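Long-range contact in lyase/mutase (Burkholderia cenocepacia, PDB 4LSB), which is a lyase/mutase of the phosphoenolpyruvate phosphomutase family, with a TIM-barrel fold and a bound magnesium ion: residues B[98-112]-B[142-154]. Residues are numbered along the deposited sequence; the frame is centred on the assembly and turned at random.
Sequences NGFGDAPGTVAETIR and VERIAAAVDAARA
Arg144 NH1 is gripped by two carbonyl oxygens of the loop before helix 104-112: Gly101 O at 2.9 Å and Asp102 O at 3.0 Å. Both oxygens lie in the guanidinium plane. NH1 meets Gly101 O in the carbonyl plane, on a lone pair, but sits 55° above the carbonyl plane of Asp102. Arg144 NH2 makes a shorter bond, 2.6 Å to Asn98 O, and a second one to Glu125 O at the end of strand 121-125. NH1 adds a weak bond to Asn98 O. A bend at chi3 (52°) turns the Arg144 guanidinium back toward this loop. Three carbonyls at its edge thus fix its rotation. Val107 CG2 lies over one face, and Tyr136 makes a cation-pi contact.

The two helices follow consecutive strands of a TIM barrel, 92-95 and 121-125, and are neighbours on its outer side. Helices 104-112 and 142-153 run roughly parallel, crossing at -32°, and their axes come within 7.8 Å. Small residues allow this close approach. Ala147 CB meets Pro104 CB at 3.7 Å. Ala108 CB rests near Ala147 O and Ala151 CB. On the side facing the barrel, Val107 CG1 touches Ala148 CB at 3.6 Å. Ile111 spans the next turn: CG1 reaches Ala148 CB, while CG2, anti to the backbone N, lies 3.8 Å from Ala151 CB. Ile111 and Ala148 also pack on Leu161 of strand 160-164. The side chain of Asn98 lies about 8 Å from the magnesium ion, which Ser58 and Glu97 help to bind.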
# COMPACT_ATOMS: atom_id res chain seq x y z
N ASN B 98 10.75 -19.14 -7.05
CA ASN B 98 11.41 -20.43 -7.36
C ASN B 98 12.58 -20.75 -6.41
O ASN B 98 13.45 -21.57 -6.74
CB ASN B 98 11.87 -20.40 -8.82
CG ASN B 98 13.06 -19.48 -9.02
OD1 ASN B 98 13.20 -18.45 -8.33
ND2 ASN B 98 13.95 -19.86 -9.93
N GLY B 99 12.60 -20.10 -5.23
CA GLY B 99 13.73 -20.23 -4.28
C GLY B 99 14.90 -19.28 -4.61
O GLY B 99 15.95 -19.36 -3.96
N PHE B 100 14.70 -18.39 -5.59
CA PHE B 100 15.66 -17.30 -5.97
C PHE B 100 16.94 -17.80 -6.66
O PHE B 100 18.02 -17.19 -6.60
CB PHE B 100 15.95 -16.37 -4.77
CG PHE B 100 14.71 -15.74 -4.23
CD1 PHE B 100 14.12 -14.68 -4.90
CD2 PHE B 100 14.08 -16.26 -3.12
CE1 PHE B 100 12.95 -14.14 -4.44
CE2 PHE B 100 12.90 -15.71 -2.65
CZ PHE B 100 12.35 -14.62 -3.30
N GLY B 101 16.80 -18.93 -7.33
CA GLY B 101 17.91 -19.60 -7.95
C GLY B 101 17.47 -20.97 -8.42
O GLY B 101 16.43 -21.51 -8.00
N ASP B 102 18.26 -21.53 -9.31
CA ASP B 102 18.01 -22.86 -9.85
C ASP B 102 18.45 -24.01 -8.96
O ASP B 102 17.81 -25.04 -8.96
CB ASP B 102 18.73 -23.04 -11.19
CG ASP B 102 18.31 -22.02 -12.22
OD1 ASP B 102 17.17 -21.52 -12.18
OD2 ASP B 102 19.14 -21.71 -13.09
N ALA B 103 19.57 -23.84 -8.26
CA ALA B 103 20.20 -24.95 -7.56
C ALA B 103 19.43 -25.31 -6.29
O ALA B 103 18.98 -24.41 -5.56
CB ALA B 103 21.65 -24.63 -7.22
N PRO B 104 19.33 -26.61 -5.99
CA PRO B 104 18.71 -27.08 -4.76
C PRO B 104 19.27 -26.42 -3.53
O PRO B 104 18.53 -26.14 -2.60
CB PRO B 104 19.02 -28.57 -4.77
CG PRO B 104 19.06 -28.93 -6.20
CD PRO B 104 19.65 -27.73 -6.90
N GLY B 105 20.59 -26.20 -3.47
CA GLY B 105 21.18 -25.58 -2.30
C GLY B 105 20.72 -24.14 -2.13
O GLY B 105 20.63 -23.63 -1.00
N THR B 106 20.39 -23.49 -3.23
CA THR B 106 19.91 -22.17 -3.14
C THR B 106 18.48 -22.16 -2.53
O THR B 106 18.17 -21.35 -1.66
CB THR B 106 19.85 -21.50 -4.52
OG1 THR B 106 21.17 -21.51 -5.09
CG2 THR B 106 19.36 -20.09 -4.35
N VAL B 107 17.65 -23.02 -3.08
CA VAL B 107 16.31 -23.26 -2.55
C VAL B 107 16.37 -23.55 -1.03
O VAL B 107 15.67 -22.91 -0.21
CB VAL B 107 15.67 -24.42 -3.32
CG1 VAL B 107 14.36 -24.86 -2.63
CG2 VAL B 107 15.44 -24.01 -4.77
N ALA B 108 17.25 -24.48 -0.65
CA ALA B 108 17.40 -24.81 0.76
C ALA B 108 17.79 -23.59 1.60
O ALA B 108 17.21 -23.35 2.64
CB ALA B 108 18.42 -25.91 0.97
N GLU B 109 18.76 -22.82 1.14
CA GLU B 109 19.16 -21.60 1.86
C GLU B 109 17.99 -20.62 1.95
O GLU B 109 17.74 -20.03 2.99
CB GLU B 109 20.35 -20.95 1.18
CG GLU B 109 20.83 -19.67 1.84
CD GLU B 109 21.46 -19.85 3.22
OE1 GLU B 109 21.58 -21.00 3.72
OE2 GLU B 109 21.84 -18.82 3.83
N THR B 110 17.26 -20.47 0.86
CA THR B 110 16.09 -19.59 0.88
C THR B 110 15.07 -20.00 1.97
O THR B 110 14.53 -19.15 2.71
CB THR B 110 15.44 -19.54 -0.52
OG1 THR B 110 16.33 -18.87 -1.42
CG2 THR B 110 14.15 -18.76 -0.48
N ILE B 111 14.81 -21.30 2.09
CA ILE B 111 13.93 -21.78 3.15
C ILE B 111 14.47 -21.40 4.54
O ILE B 111 13.75 -20.90 5.40
CB ILE B 111 13.72 -23.32 3.11
CG1 ILE B 111 12.96 -23.74 1.85
CG2 ILE B 111 13.02 -23.81 4.38
CD1 ILE B 111 11.56 -23.12 1.73
N ARG B 112 15.76 -21.61 4.78
CA ARG B 112 16.34 -21.26 6.10
C ARG B 112 16.23 -19.79 6.39
O ARG B 112 15.91 -19.40 7.50
CB ARG B 112 17.82 -21.61 6.18
CG ARG B 112 18.15 -23.07 6.14
CD ARG B 112 19.61 -23.27 6.57
NE ARG B 112 20.49 -23.10 5.40
CZ ARG B 112 20.67 -24.04 4.46
NH1 ARG B 112 20.08 -25.23 4.59
NH2 ARG B 112 21.47 -23.79 3.41
N VAL B 142 11.92 -32.03 -8.55
CA VAL B 142 11.84 -32.87 -7.37
C VAL B 142 13.08 -32.74 -6.50
O VAL B 142 12.97 -32.66 -5.29
CB VAL B 142 11.65 -34.35 -7.76
CG1 VAL B 142 11.66 -35.23 -6.54
CG2 VAL B 142 10.33 -34.55 -8.50
N GLU B 143 14.28 -32.74 -7.10
CA GLU B 143 15.50 -32.56 -6.28
C GLU B 143 15.47 -31.24 -5.52
O GLU B 143 15.88 -31.14 -4.33
CB GLU B 143 16.75 -32.55 -7.15
CG GLU B 143 17.68 -33.71 -6.93
CD GLU B 143 19.03 -33.48 -7.63
OE1 GLU B 143 20.08 -33.79 -7.00
OE2 GLU B 143 19.04 -32.96 -8.78
N ARG B 144 15.00 -30.21 -6.24
CA ARG B 144 14.77 -28.89 -5.63
C ARG B 144 13.83 -28.96 -4.42
O ARG B 144 14.14 -28.45 -3.35
CB ARG B 144 14.23 -27.89 -6.66
CG ARG B 144 15.29 -27.37 -7.63
CD ARG B 144 14.62 -26.81 -8.87
NE ARG B 144 13.57 -25.84 -8.53
CZ ARG B 144 13.80 -24.56 -8.23
NH1 ARG B 144 15.05 -24.05 -8.23
NH2 ARG B 144 12.78 -23.78 -7.96
N ILE B 145 12.65 -29.55 -4.60
CA ILE B 145 11.69 -29.66 -3.47
C ILE B 145 12.28 -30.53 -2.34
O ILE B 145 12.11 -30.24 -1.16
CB ILE B 145 10.33 -30.22 -3.93
CG1 ILE B 145 9.64 -29.22 -4.84
CG2 ILE B 145 9.43 -30.59 -2.74
CD1 ILE B 145 9.36 -27.86 -4.23
N ALA B 146 13.01 -31.57 -2.69
CA ALA B 146 13.64 -32.41 -1.69
C ALA B 146 14.62 -31.62 -0.77
O ALA B 146 14.70 -31.83 0.45
CB ALA B 146 14.36 -33.55 -2.36
N ALA B 147 15.33 -30.69 -1.36
CA ALA B 147 16.26 -29.84 -0.63
C ALA B 147 15.49 -28.86 0.24
O ALA B 147 15.92 -28.54 1.35
CB ALA B 147 17.17 -29.08 -1.62
N ALA B 148 14.36 -28.38 -0.26
CA ALA B 148 13.52 -27.46 0.52
C ALA B 148 12.94 -28.20 1.73
O ALA B 148 12.91 -27.66 2.81
CB ALA B 148 12.40 -26.84 -0.31
N VAL B 149 12.52 -29.44 1.52
CA VAL B 149 11.97 -30.25 2.59
C VAL B 149 13.02 -30.53 3.66
O VAL B 149 12.74 -30.47 4.86
CB VAL B 149 11.42 -31.57 1.99
CG1 VAL B 149 11.27 -32.67 3.07
CG2 VAL B 149 10.11 -31.30 1.27
N ASP B 150 14.23 -30.87 3.24
CA ASP B 150 15.29 -31.14 4.22
C ASP B 150 15.60 -29.92 5.07
O ASP B 150 15.80 -30.05 6.28
CB ASP B 150 16.58 -31.61 3.55
CG ASP B 150 16.46 -32.99 2.96
OD1 ASP B 150 15.59 -33.79 3.39
OD2 ASP B 150 17.25 -33.27 2.04
N ALA B 151 15.65 -28.74 4.46
CA ALA B 151 15.81 -27.53 5.22
C ALA B 151 14.64 -27.33 6.18
O ALA B 151 14.83 -26.94 7.32
CB ALA B 151 15.90 -26.33 4.30
N ALA B 152 13.43 -27.50 5.67
CA ALA B 152 12.21 -27.36 6.49
C ALA B 152 12.26 -28.30 7.68
O ALA B 152 12.05 -27.86 8.81
CB ALA B 152 10.96 -27.61 5.66
N ARG B 153 12.63 -29.56 7.46
CA ARG B 153 12.64 -30.54 8.58
C ARG B 153 13.78 -30.33 9.60
O ARG B 153 13.70 -30.82 10.72
CB ARG B 153 12.66 -32.00 8.05
CG ARG B 153 11.52 -32.38 7.09
CD ARG B 153 10.09 -32.08 7.61
NE ARG B 153 9.16 -31.95 6.46
CZ ARG B 153 8.34 -30.93 6.18
NH1 ARG B 153 8.17 -29.87 6.98
NH2 ARG B 153 7.65 -31.01 5.06
N ALA B 154 14.80 -29.57 9.22
CA ALA B 154 15.87 -29.23 10.14
C ALA B 154 15.52 -28.10 11.07
O ALA B 154 16.29 -27.79 11.95
CB ALA B 154 17.16 -28.92 9.38